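Local coordinates for alpha-fucosidase GH29 (Fusarium graminearum, PDB 4PSR), which is an alpha-L-fucosidase of glycoside hydrolase family 29 that probably hydrolyses alpha-1,6-linked fucose from the reducing-end N-acetylglucosamine of glycoprotein glycans, at residues A41-S45 and E46-R50; W311-T314 and V315-Y319; F528-A532 and G533-E537; K563-A567 and G568-V572. All coordinates share one frame; numbering follows the deposited sequence.

Contact 1 (A41-S45 and E46-R50). With FUL (beta-L-fucopyranose), chain M.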
loop_
_atom_site.group_PDB
_atom_site.type_symbol
_atom_site.label_atom_id
_atom_site.label_comp_id
_atom_site.label_asym_id
_atom_site.label_seq_id
_atom_site.Cartn_x
_atom_site.Cartn_y
_atom_site.Cartn_z
ATOM N N ALA A 41 -2.898 -3.122 26.441
ATOM C CA ALA A 41 -2.497 -4.417 27.008
ATOM C C ALA A 41 -1.105 -4.874 26.562
ATOM O O ALA A 41 -0.452 -5.685 27.219
ATOM C CB ALA A 41 -3.509 -5.454 26.660
ATOM N N GLN A 42 -0.627 -4.331 25.443
ATOM C CA GLN A 42 0.662 -4.719 24.871
ATOM C C GLN A 42 0.802 -6.239 24.813
ATOM O O GLN A 42 1.853 -6.794 25.116
ATOM C CB GLN A 42 1.849 -4.077 25.631
ATOM C CG GLN A 42 1.763 -2.518 25.593
ATOM C CD GLN A 42 2.939 -1.785 26.190
ATOM O OE1 GLN A 42 3.304 -0.713 25.705
ATOM N NE2 GLN A 42 3.552 -2.352 27.208
ATOM N N TYR A 43 -0.263 -6.889 24.354
ATOM C CA TYR A 43 -0.322 -8.353 24.320
ATOM C C TYR A 43 -1.023 -8.860 23.075
ATOM O O TYR A 43 -2.059 -8.329 22.707
ATOM C CB TYR A 43 -1.041 -8.896 25.564
ATOM C CG TYR A 43 -0.891 -10.403 25.721
ATOM C CD1 TYR A 43 0.268 -10.926 26.289
ATOM C CD2 TYR A 43 -1.867 -11.272 25.267
ATOM C CE1 TYR A 43 0.441 -12.287 26.425
ATOM C CE2 TYR A 43 -1.706 -12.637 25.401
ATOM C CZ TYR A 43 -0.548 -13.125 25.963
ATOM O OH TYR A 43 -0.384 -14.505 26.105
ATOM N N ALA A 44 -0.400 -9.866 22.439
ATOM C CA ALA A 44 -0.921 -10.604 21.276
ATOM C C ALA A 44 -0.920 -9.758 19.978
ATOM O O ALA A 44 -0.083 -9.958 19.115
ATOM C CB ALA A 44 -2.298 -11.187 21.571
ATOM N N SER A 45 -1.874 -8.845 19.852
ATOM C CA SER A 45 -1.990 -7.976 18.691
ATOM C C SER A 45 -3.003 -6.889 18.962
ATOM O O SER A 45 -3.609 -6.812 20.032
ATOM C CB SER A 45 -2.433 -8.757 17.454
ATOM O OG SER A 45 -3.776 -9.157 17.597
ATOM N N GLU A 46 -3.169 -6.030 17.962
ATOM C CA GLU A 46 -4.215 -5.027 17.974
ATOM C C GLU A 46 -5.629 -5.608 17.988
ATOM O O GLU A 46 -6.577 -4.862 18.198
ATOM C CB GLU A 46 -4.040 -4.061 16.786
ATOM C CG GLU A 46 -4.393 -4.625 15.407
ATOM C CD GLU A 46 -3.470 -5.695 14.849
ATOM O OE1 GLU A 46 -2.316 -5.843 15.295
ATOM O OE2 GLU A 46 -3.934 -6.407 13.919
ATOM N N TRP A 47 -5.777 -6.928 17.756
ATOM C CA TRP A 47 -7.079 -7.593 17.928
ATOM C C TRP A 47 -7.359 -7.978 19.385
ATOM O O TRP A 47 -8.393 -8.572 19.657
ATOM C CB TRP A 47 -7.243 -8.804 16.990
ATOM C CG TRP A 47 -7.607 -8.430 15.575
ATOM C CD1 TRP A 47 -7.251 -7.297 14.879
ATOM C CD2 TRP A 47 -8.442 -9.194 14.681
ATOM N NE1 TRP A 47 -7.817 -7.317 13.617
ATOM C CE2 TRP A 47 -8.555 -8.470 13.476
ATOM C CE3 TRP A 47 -9.092 -10.429 14.786
ATOM C CZ2 TRP A 47 -9.316 -8.934 12.389
ATOM C CZ3 TRP A 47 -9.847 -10.889 13.705
ATOM C CH2 TRP A 47 -9.955 -10.144 12.532
ATOM N N TYR A 48 -6.483 -7.626 20.312
ATOM C CA TYR A 48 -6.725 -7.932 21.739
ATOM C C TYR A 48 -8.123 -7.551 22.221
ATOM O O TYR A 48 -8.731 -8.328 22.946
ATOM C CB TYR A 48 -5.683 -7.274 22.623
ATOM C CG TYR A 48 -5.756 -7.704 24.075
ATOM C CD1 TYR A 48 -5.005 -8.771 24.534
ATOM C CD2 TYR A 48 -6.535 -7.012 24.988
ATOM C CE1 TYR A 48 -5.058 -9.175 25.862
ATOM C CE2 TYR A 48 -6.603 -7.410 26.302
ATOM C CZ TYR A 48 -5.835 -8.471 26.740
ATOM O OH TYR A 48 -5.869 -8.858 28.067
ATOM N N PRO A 49 -8.664 -6.382 21.827
ATOM C CA PRO A 49 -10.008 -6.041 22.316
ATOM C C PRO A 49 -11.073 -7.069 21.947
ATOM O O PRO A 49 -12.058 -7.217 22.696
ATOM C CB PRO A 49 -10.302 -4.688 21.645
ATOM C CG PRO A 49 -8.950 -4.121 21.284
ATOM C CD PRO A 49 -8.074 -5.302 20.998
ATOM N N ARG A 50 -10.931 -7.696 20.778
ATOM C CA ARG A 50 -11.841 -8.767 20.344
ATOM C C ARG A 50 -11.515 -10.076 21.064
ATOM O O ARG A 50 -12.415 -10.743 21.622
ATOM C CB ARG A 50 -11.683 -8.960 18.840
ATOM C CG ARG A 50 -12.035 -10.369 18.295
ATOM C CD ARG A 50 -11.941 -10.360 16.778
ATOM N NE ARG A 50 -12.210 -11.663 16.148
ATOM C CZ ARG A 50 -13.434 -12.109 15.915
ATOM N NH1 ARG A 50 -14.490 -11.428 16.306
ATOM N NH2 ARG A 50 -13.596 -13.266 15.289
HETATM C C1 FUL M . -6.528 -5.778 8.851
HETATM C C2 FUL M . -6.914 -5.471 10.284
HETATM O O2 FUL M . -7.847 -6.426 10.814
HETATM C C3 FUL M . -5.630 -5.489 11.071
HETATM O O3 FUL M . -5.928 -5.286 12.435
HETATM C C4 FUL M . -4.750 -4.394 10.524
HETATM O O4 FUL M . -5.365 -3.131 10.760
HETATM C C5 FUL M . -4.528 -4.624 9.035
HETATM C C6 FUL M . -3.717 -3.525 8.382
HETATM O O5 FUL M . -5.752 -4.735 8.313
HETATM O O1 FUL M . -7.701 -5.860 8.083
#
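Ser45 and Trp47 meet through a capping bond, and Trp47 and its neighbour Glu46 both hold the bound fucose. Trp47 NE1 donates to O2 of the sugar (2.9 Å), which lies at the edge of the indole and in its plane. A weaker bond runs from Trp47 NE1 to the sugar O3. That hydroxyl in turn donates to Glu46 OE2 at 2.7 Å. The Glu46 chain bends at chi2 (-69°), which brings OE2 to the sugar while OE1 stays near Ser45 CB, 3.6 Å away. OE1 accepts from Trp311 N.

The segments form part of the loop that follows strand 29-33, the first strand of the TIM barrel, and runs into helix 48-51. A type I beta turn from Ser45 to Tyr48 makes the entry to the helix. Its closing bond is Tyr48 N to Ser45 O at 3.0 Å. Ser45 OG caps the turn by accepting from Trp47 N (3.0 Å, N-H...O 151°). Both bonds fix the backbone beside the two sugar-binding side chains.

Farther from the sugar, Tyr48 packs back on residues earlier in the loop. Ala41 CB sits over the centre of one face of its ring, a CH-pi contact 3.7 Å from the centroid. Tyr43 meets the same ring through CD2, 3.9 Å from Tyr48 CE1. The hydroxyls of these tyrosines are held elsewhere: Tyr43 OH bonds to Asp58, and Tyr48 OH to His63.

Contact 2 (W311-T314 and V315-Y319); sequences WSYT and VGIKY. With FUL (beta-L-fucopyranose), chain M.
The ring of Tyr313 has Tyr319 OH at its edge, near the ring plane, 4.0 Å from Tyr313 CE1. Ile317 approaches the same ring obliquely, with its CG2 methyl 3.5 Å from Tyr313 CE1. Both segments belong to the loop after strand 300-305 of the TIM barrel, and a type II beta turn spans Thr314 to Ile317. The second flat group, the Trp311 indole, faces the bound fucose. C6 of the sugar lies over one face, offset toward the rim and 3.6 Å from Trp311 CZ2. Trp311 also makes a cation-pi contact with Arg289.

The turn is closed by Ile317 N donating to Thr314 O at 3.0 Å. Gly316 takes the positive-phi corner (phi 90°). Ile317 CB and CG2 lie close to the same carbonyl oxygen. The Thr314 and Ile317 side chains cross at about a right angle.

Tyr319 OH is bonded to Gln355. Two waters brace the turn. One joins Tyr313 OH to Gly316 N, from which it accepts. The other lies 2.7 Å from Thr314 OG1 and donates to Val315 O, also at 2.7 Å.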
loop_
_atom_site.group_PDB
_atom_site.type_symbol
_atom_site.label_atom_id
_atom_site.label_comp_id
_atom_site.label_asym_id
_atom_site.label_seq_id
_atom_site.Cartn_x
_atom_site.Cartn_y
_atom_site.Cartn_z
ATOM N N TRP A 311 0.491 -5.604 14.282
ATOM C CA TRP A 311 0.534 -4.201 13.804
ATOM C C TRP A 311 0.748 -3.221 14.973
ATOM O O TRP A 311 1.215 -2.096 14.777
ATOM C CB TRP A 311 -0.730 -3.809 12.999
ATOM C CG TRP A 311 -0.932 -4.662 11.792
ATOM C CD1 TRP A 311 -1.505 -5.893 11.766
ATOM C CD2 TRP A 311 -0.561 -4.362 10.432
ATOM N NE1 TRP A 311 -1.513 -6.385 10.497
ATOM C CE2 TRP A 311 -0.938 -5.466 9.653
ATOM C CE3 TRP A 311 0.043 -3.264 9.800
ATOM C CZ2 TRP A 311 -0.726 -5.517 8.279
ATOM C CZ3 TRP A 311 0.242 -3.307 8.431
ATOM C CH2 TRP A 311 -0.126 -4.431 7.688
ATOM N N SER A 312 0.412 -3.642 16.185
ATOM C CA SER A 312 0.505 -2.789 17.372
ATOM C C SER A 312 1.555 -3.369 18.338
ATOM O O SER A 312 1.813 -4.558 18.358
ATOM C CB SER A 312 -0.878 -2.721 18.002
ATOM O OG SER A 312 -0.896 -2.011 19.224
ATOM N N TYR A 313 2.210 -2.501 19.108
ATOM C CA TYR A 313 3.275 -2.918 19.998
ATOM C C TYR A 313 2.814 -3.954 21.001
ATOM O O TYR A 313 1.804 -3.780 21.652
ATOM C CB TYR A 313 3.850 -1.696 20.756
ATOM C CG TYR A 313 4.973 -2.101 21.669
ATOM C CD1 TYR A 313 6.269 -2.212 21.174
ATOM C CD2 TYR A 313 4.757 -2.402 23.009
ATOM C CE1 TYR A 313 7.310 -2.640 21.978
ATOM C CE2 TYR A 313 5.811 -2.825 23.811
ATOM C CZ TYR A 313 7.075 -2.927 23.261
ATOM O OH TYR A 313 8.145 -3.344 24.033
ATOM N N THR A 314 3.620 -5.002 21.152
ATOM C CA THR A 314 3.402 -5.990 22.204
ATOM C C THR A 314 4.732 -6.269 22.893
ATOM O O THR A 314 5.806 -6.175 22.288
ATOM C CB THR A 314 2.816 -7.303 21.615
ATOM O OG1 THR A 314 3.724 -7.868 20.656
ATOM C CG2 THR A 314 1.475 -7.056 20.936
ATOM N N VAL A 315 4.679 -6.640 24.170
ATOM C CA VAL A 315 5.903 -7.006 24.864
ATOM C C VAL A 315 6.516 -8.234 24.203
ATOM O O VAL A 315 5.814 -9.217 23.985
ATOM C CB VAL A 315 5.633 -7.274 26.343
ATOM C CG1 VAL A 315 6.896 -7.777 27.026
ATOM C CG2 VAL A 315 5.157 -6.002 27.016
ATOM N N GLY A 316 7.792 -8.144 23.851
ATOM C CA GLY A 316 8.477 -9.229 23.167
ATOM C C GLY A 316 8.408 -9.177 21.638
ATOM O O GLY A 316 8.892 -10.075 20.964
ATOM N N ILE A 317 7.825 -8.115 21.099
ATOM C CA ILE A 317 7.700 -7.933 19.652
ATOM C C ILE A 317 9.039 -8.092 18.926
ATOM O O ILE A 317 10.087 -7.624 19.413
ATOM C CB ILE A 317 7.066 -6.539 19.386
ATOM C CG1 ILE A 317 6.802 -6.309 17.903
ATOM C CG2 ILE A 317 7.945 -5.443 19.917
ATOM C CD1 ILE A 317 6.083 -4.961 17.650
ATOM N N LYS A 318 9.000 -8.749 17.770
ATOM C CA LYS A 318 10.176 -8.894 16.924
ATOM C C LYS A 318 9.990 -8.068 15.664
ATOM O O LYS A 318 8.861 -7.779 15.264
ATOM C CB LYS A 318 10.427 -10.354 16.556
ATOM C CG LYS A 318 10.800 -11.231 17.749
ATOM C CD LYS A 318 11.439 -12.549 17.313
ATOM C CE LYS A 318 10.442 -13.694 17.305
ATOM N NZ LYS A 318 10.029 -14.081 18.684
ATOM N N TYR A 319 11.086 -7.706 15.025
ATOM C CA TYR A 319 11.043 -6.815 13.866
ATOM C C TYR A 319 11.760 -7.405 12.665
ATOM O O TYR A 319 12.700 -8.206 12.798
ATOM C CB TYR A 319 11.736 -5.504 14.222
ATOM C CG TYR A 319 11.131 -4.788 15.417
ATOM C CD1 TYR A 319 9.888 -4.218 15.328
ATOM C CD2 TYR A 319 11.814 -4.655 16.599
ATOM C CE1 TYR A 319 9.318 -3.558 16.380
ATOM C CE2 TYR A 319 11.251 -3.984 17.671
ATOM C CZ TYR A 319 10.001 -3.429 17.544
ATOM O OH TYR A 319 9.393 -2.734 18.564
HETATM C C1 FUL M . -6.528 -5.778 8.851
HETATM C C2 FUL M . -6.914 -5.471 10.284
HETATM O O2 FUL M . -7.847 -6.426 10.814
HETATM C C3 FUL M . -5.630 -5.489 11.071
HETATM O O3 FUL M . -5.928 -5.286 12.435
HETATM C C4 FUL M . -4.750 -4.394 10.524
HETATM O O4 FUL M . -5.365 -3.131 10.760
HETATM C C5 FUL M . -4.528 -4.624 9.035
HETATM C C6 FUL M . -3.717 -3.525 8.382
HETATM O O5 FUL M . -5.752 -4.735 8.313
HETATM O O1 FUL M . -7.701 -5.860 8.083
HETATM O O HOH W 1 9.371 -5.774 23.904
HETATM O O HOH W 2 4.867 -10.178 21.605
#

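Contact 3 (F528-A532 and G533-E537); sequences FLTEA and GLKPE
Leu529 and Pro536 meet obliquely, with the leucine CD1 methyl 4.0 Å from Pro536 CB. Leu529 CG stands anti to its carbonyl carbon (chi1 -67°), which carries the branch toward the proline. Nearer the backbone, Leu529 CB lies 3.5 Å from Leu534 O. Thr530 uses both branches. Its OG1 touches the other end of the proline ring, 3.7 Å from Pro536 CD, and its CG2 methyl comes 4.1 Å from Lys535 CG. The lysine chain is extended beyond CG. The polar bond of Thr530 OG1 is with Thr526 O, one turn back in the helix.

These side chains come together because the chain reverses at Gly533. This is a Schellman motif at the C-terminal end of the helix. Leu534 N donates to Leu529 O (3.0 Å, N-H...O 163°), and Gly533 N donates to Thr530 O (3.0 Å). A weak second bond links Gly533 N to Leu529 O. Gly533, the first residue after the helix, has positive phi (113°).

Helix 526-532 rests on strand 516-519, where Phe528 and Leu529 touch Leu519, and Ala532 and Leu534 touch Val517. Phe528 also meets Phe524 edge-to-face. On the helix, Glu531 makes salt bridges with Arg297 and Arg25, tying it to the part of the chain that carries the barrel. Beyond the turn, the chain continues to strand 541-544.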
loop_
_atom_site.group_PDB
_atom_site.type_symbol
_atom_site.label_atom_id
_atom_site.label_comp_id
_atom_site.label_asym_id
_atom_site.label_seq_id
_atom_site.Cartn_x
_atom_site.Cartn_y
_atom_site.Cartn_z
ATOM N N PHE A 528 -5.945 -1.792 -18.246
ATOM C CA PHE A 528 -4.535 -2.153 -18.156
ATOM C C PHE A 528 -3.773 -1.567 -19.331
ATOM O O PHE A 528 -2.759 -0.911 -19.147
ATOM C CB PHE A 528 -4.356 -3.679 -18.104
ATOM C CG PHE A 528 -2.921 -4.105 -17.896
ATOM C CD1 PHE A 528 -1.994 -3.989 -18.925
ATOM C CD2 PHE A 528 -2.504 -4.665 -16.686
ATOM C CE1 PHE A 528 -0.681 -4.367 -18.725
ATOM C CE2 PHE A 528 -1.201 -5.025 -16.484
ATOM C CZ PHE A 528 -0.290 -4.895 -17.510
ATOM N N LEU A 529 -4.240 -1.824 -20.538
ATOM C CA LEU A 529 -3.472 -1.476 -21.726
ATOM C C LEU A 529 -3.373 0.042 -21.845
ATOM O O LEU A 529 -2.294 0.589 -22.156
ATOM C CB LEU A 529 -4.105 -2.139 -22.959
ATOM C CG LEU A 529 -4.005 -3.666 -22.992
ATOM C CD1 LEU A 529 -5.079 -4.275 -23.935
ATOM C CD2 LEU A 529 -2.587 -4.128 -23.335
ATOM N N THR A 530 -4.463 0.737 -21.551
ATOM C CA THR A 530 -4.488 2.181 -21.580
ATOM C C THR A 530 -3.475 2.734 -20.586
ATOM O O THR A 530 -2.663 3.602 -20.928
ATOM C CB THR A 530 -5.896 2.718 -21.264
ATOM O OG1 THR A 530 -6.803 2.262 -22.269
ATOM C CG2 THR A 530 -5.918 4.239 -21.228
ATOM N N GLU A 531 -3.499 2.253 -19.341
ATOM C CA GLU A 531 -2.568 2.793 -18.340
ATOM C C GLU A 531 -1.109 2.482 -18.694
ATOM O O GLU A 531 -0.207 3.268 -18.379
ATOM C CB GLU A 531 -2.902 2.268 -16.937
ATOM C CG GLU A 531 -2.216 3.104 -15.829
ATOM C CD GLU A 531 -2.297 2.437 -14.474
ATOM O OE1 GLU A 531 -1.691 1.369 -14.320
ATOM O OE2 GLU A 531 -2.974 2.975 -13.569
ATOM N N ALA A 532 -0.871 1.351 -19.350
ATOM C CA ALA A 532 0.473 0.931 -19.753
ATOM C C ALA A 532 0.984 1.761 -20.911
ATOM O O ALA A 532 2.166 1.657 -21.254
ATOM C CB ALA A 532 0.469 -0.531 -20.139
ATOM N N GLY A 533 0.109 2.540 -21.533
ATOM C CA GLY A 533 0.510 3.531 -22.526
ATOM C C GLY A 533 0.045 3.255 -23.946
ATOM O O GLY A 533 0.518 3.925 -24.867
ATOM N N LEU A 534 -0.854 2.293 -24.146
ATOM C CA LEU A 534 -1.392 2.028 -25.483
ATOM C C LEU A 534 -2.847 1.607 -25.392
ATOM O O LEU A 534 -3.170 0.463 -25.079
ATOM C CB LEU A 534 -0.569 0.960 -26.199
ATOM C CG LEU A 534 -0.890 0.645 -27.663
ATOM C CD1 LEU A 534 -0.814 1.906 -28.528
ATOM C CD2 LEU A 534 0.082 -0.416 -28.189
ATOM N N LYS A 535 -3.721 2.559 -25.659
ATOM C CA LYS A 535 -5.138 2.292 -25.760
ATOM C C LYS A 535 -5.328 1.165 -26.756
ATOM O O LYS A 535 -4.712 1.150 -27.830
ATOM C CB LYS A 535 -5.904 3.533 -26.232
ATOM C CG LYS A 535 -5.806 4.720 -25.285
ATOM C CD LYS A 535 -6.532 5.933 -25.854
ATOM C CE LYS A 535 -6.449 7.133 -24.920
ATOM N NZ LYS A 535 -7.181 8.317 -25.463
ATOM N N PRO A 536 -6.175 0.196 -26.415
ATOM C CA PRO A 536 -6.207 -1.005 -27.250
ATOM C C PRO A 536 -6.738 -0.728 -28.671
ATOM O O PRO A 536 -6.336 -1.409 -29.608
ATOM C CB PRO A 536 -7.112 -1.960 -26.460
ATOM C CG PRO A 536 -7.855 -1.117 -25.481
ATOM C CD PRO A 536 -6.979 0.056 -25.187
ATOM N N GLU A 537 -7.591 0.282 -28.810
ATOM C CA GLU A 537 -8.054 0.711 -30.131
ATOM C C GLU A 537 -6.904 1.135 -31.052
ATOM O O GLU A 537 -7.079 1.159 -32.276
ATOM C CB GLU A 537 -9.053 1.869 -29.997
ATOM C CG GLU A 537 -8.416 3.239 -29.811
ATOM C CD GLU A 537 -9.211 4.180 -28.922
ATOM O OE1 GLU A 537 -9.317 5.377 -29.266
ATOM O OE2 GLU A 537 -9.702 3.739 -27.863
#

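Contact 4 (K563-A567 and G568-V572)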
loop_
_atom_site.group_PDB
_atom_site.type_symbol
_atom_site.label_atom_id
_atom_site.label_comp_id
_atom_site.label_asym_id
_atom_site.label_seq_id
_atom_site.Cartn_x
_atom_site.Cartn_y
_atom_site.Cartn_z
ATOM N N LYS A 563 -10.111 -13.785 -31.250
ATOM C CA LYS A 563 -9.219 -14.303 -32.280
ATOM C C LYS A 563 -7.955 -14.806 -31.612
ATOM O O LYS A 563 -7.366 -14.083 -30.822
ATOM C CB LYS A 563 -8.852 -13.191 -33.259
ATOM C CG LYS A 563 -7.981 -13.642 -34.415
ATOM C CD LYS A 563 -7.663 -12.493 -35.364
ATOM C CE LYS A 563 -7.006 -13.010 -36.641
ATOM N NZ LYS A 563 -6.580 -11.909 -37.551
ATOM N N GLU A 564 -7.535 -16.027 -31.938
ATOM C CA GLU A 564 -6.343 -16.619 -31.347
ATOM C C GLU A 564 -5.167 -16.477 -32.296
ATOM O O GLU A 564 -5.291 -16.750 -33.496
ATOM C CB GLU A 564 -6.582 -18.090 -31.021
ATOM C CG GLU A 564 -5.769 -18.609 -29.855
ATOM C CD GLU A 564 -6.067 -20.062 -29.541
ATOM O OE1 GLU A 564 -7.050 -20.334 -28.812
ATOM O OE2 GLU A 564 -5.312 -20.935 -30.020
ATOM N N LEU A 565 -4.022 -16.044 -31.771
ATOM C CA LEU A 565 -2.811 -15.864 -32.574
ATOM C C LEU A 565 -1.658 -16.644 -31.977
ATOM O O LEU A 565 -1.397 -16.566 -30.772
ATOM C CB LEU A 565 -2.439 -14.378 -32.647
ATOM C CG LEU A 565 -3.479 -13.446 -33.261
ATOM C CD1 LEU A 565 -3.101 -11.982 -33.015
ATOM C CD2 LEU A 565 -3.603 -13.734 -34.755
ATOM N N SER A 566 -0.964 -17.406 -32.813
ATOM C CA SER A 566 0.178 -18.183 -32.382
ATOM C C SER A 566 1.477 -17.365 -32.505
ATOM O O SER A 566 1.462 -16.172 -32.859
ATOM C CB SER A 566 0.284 -19.478 -33.188
ATOM O OG SER A 566 0.366 -19.205 -34.574
ATOM N N ALA A 567 2.593 -18.012 -32.218
ATOM C CA ALA A 567 3.892 -17.350 -32.200
ATOM C C ALA A 567 4.217 -16.669 -33.532
ATOM O O ALA A 567 4.007 -17.249 -34.604
ATOM C CB ALA A 567 4.976 -18.333 -31.857
ATOM N N GLY A 568 4.726 -15.440 -33.446
ATOM C CA GLY A 568 5.121 -14.668 -34.614
ATOM C C GLY A 568 4.594 -13.252 -34.549
ATOM O O GLY A 568 3.978 -12.847 -33.566
ATOM N N GLU A 569 4.820 -12.508 -35.628
ATOM C CA GLU A 569 4.289 -11.167 -35.776
ATOM C C GLU A 569 2.989 -11.169 -36.580
ATOM O O GLU A 569 2.869 -11.882 -37.590
ATOM C CB GLU A 569 5.331 -10.290 -36.462
ATOM C CG GLU A 569 6.635 -10.226 -35.705
ATOM C CD GLU A 569 7.681 -9.354 -36.379
ATOM O OE1 GLU A 569 7.384 -8.770 -37.444
ATOM O OE2 GLU A 569 8.804 -9.267 -35.837
ATOM N N HIS A 570 2.031 -10.354 -36.149
ATOM C CA HIS A 570 0.701 -10.281 -36.754
ATOM C C HIS A 570 0.195 -8.856 -36.840
ATOM O O HIS A 570 0.275 -8.111 -35.870
ATOM C CB HIS A 570 -0.324 -11.038 -35.906
ATOM C CG HIS A 570 0.033 -12.463 -35.650
ATOM N ND1 HIS A 570 -0.312 -13.482 -36.511
ATOM C CD2 HIS A 570 0.707 -13.045 -34.628
ATOM C CE1 HIS A 570 0.138 -14.629 -36.033
ATOM N NE2 HIS A 570 0.757 -14.391 -34.890
ATOM N N GLU A 571 -0.409 -8.483 -37.966
ATOM C CA GLU A 571 -1.102 -7.205 -38.038
ATOM C C GLU A 571 -2.455 -7.286 -37.359
ATOM O O GLU A 571 -3.080 -8.346 -37.357
ATOM C CB GLU A 571 -1.298 -6.782 -39.489
ATOM C CG GLU A 571 -0.032 -6.297 -40.134
ATOM C CD GLU A 571 -0.286 -5.632 -41.474
ATOM O OE1 GLU A 571 0.490 -5.891 -42.418
ATOM O OE2 GLU A 571 -1.255 -4.846 -41.578
ATOM N N VAL A 572 -2.909 -6.153 -36.824
ATOM C CA VAL A 572 -4.164 -6.045 -36.091
ATOM C C VAL A 572 -4.918 -4.853 -36.653
ATOM O O VAL A 572 -4.344 -3.779 -36.819
ATOM C CB VAL A 572 -3.882 -5.811 -34.564
ATOM C CG1 VAL A 572 -5.166 -5.615 -33.807
ATOM C CG2 VAL A 572 -3.083 -6.961 -33.983
HETATM O O HOH W 3 -4.404 -10.426 -36.069
#
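His570 lies against Leu565 along its length and ends on the backbone of Ser566. Its CB is 4.1 Å from Leu565 CD1. At CG both leucine methyls are near, with CD2 the closer. ND1 comes nearest to the leucine, 3.7 Å from Leu565 CD2. That methyl sits over one face of the imidazole, offset toward the rim, in a CH-pi contact. Farther round the ring, over the same face, Leu565 CB is 3.9 Å from His570 CD2. CE1 is near both Leu565 CD2 and Ser566 O. The leucine and the histidine run antiparallel alongside each other. The tip, NE2, donates to Ser566 O at 2.8 Å with an N-H...O angle of 159°. The oxygen lies in the ring plane, so this bond fixes the rotation of the imidazole. Having CG anti to the carbonyl carbon (chi1 -56°) lets the ring point back to the turn.

The two strands are joined by a short connection but belong to different antiparallel sheets. Strand 562-565 pairs with 548-553, and strand 568-571 pairs with 541-544. The chain therefore forms a beta arch, with Leu565 and His570 facing each other between the sheets. Both also touch Ile542. Gly568 sits at the bend with positive phi (133°).

At the other end of the arch, a water bridges the strands. It accepts from Lys563 NZ at 3.0 Å and donates to Glu571 O at 2.8 Å. Outside the arch, Glu569 forms a salt bridge with Arg543.

How the contacts relate
Contacts 1 and 2 work together at the active site. Their centres are 11 Å apart, and both touch the bound fucose. They come from loops after the first and seventh strands of the barrel. Two probable hydrogen bonds join them, one between Glu46 and Trp311 and one between Gln42 O and Val315 N at 3.0 Å. Contacts 3 and 4 lie on the opposite side of the chain's centre, near each other, with centres 18 Å apart and nearest atoms about 6 Å apart. Neither touches the active-site pair. The nearest atoms of contacts 2 and 3 are about 23 Å apart, and those of contacts 1 and 4 about 43 Å.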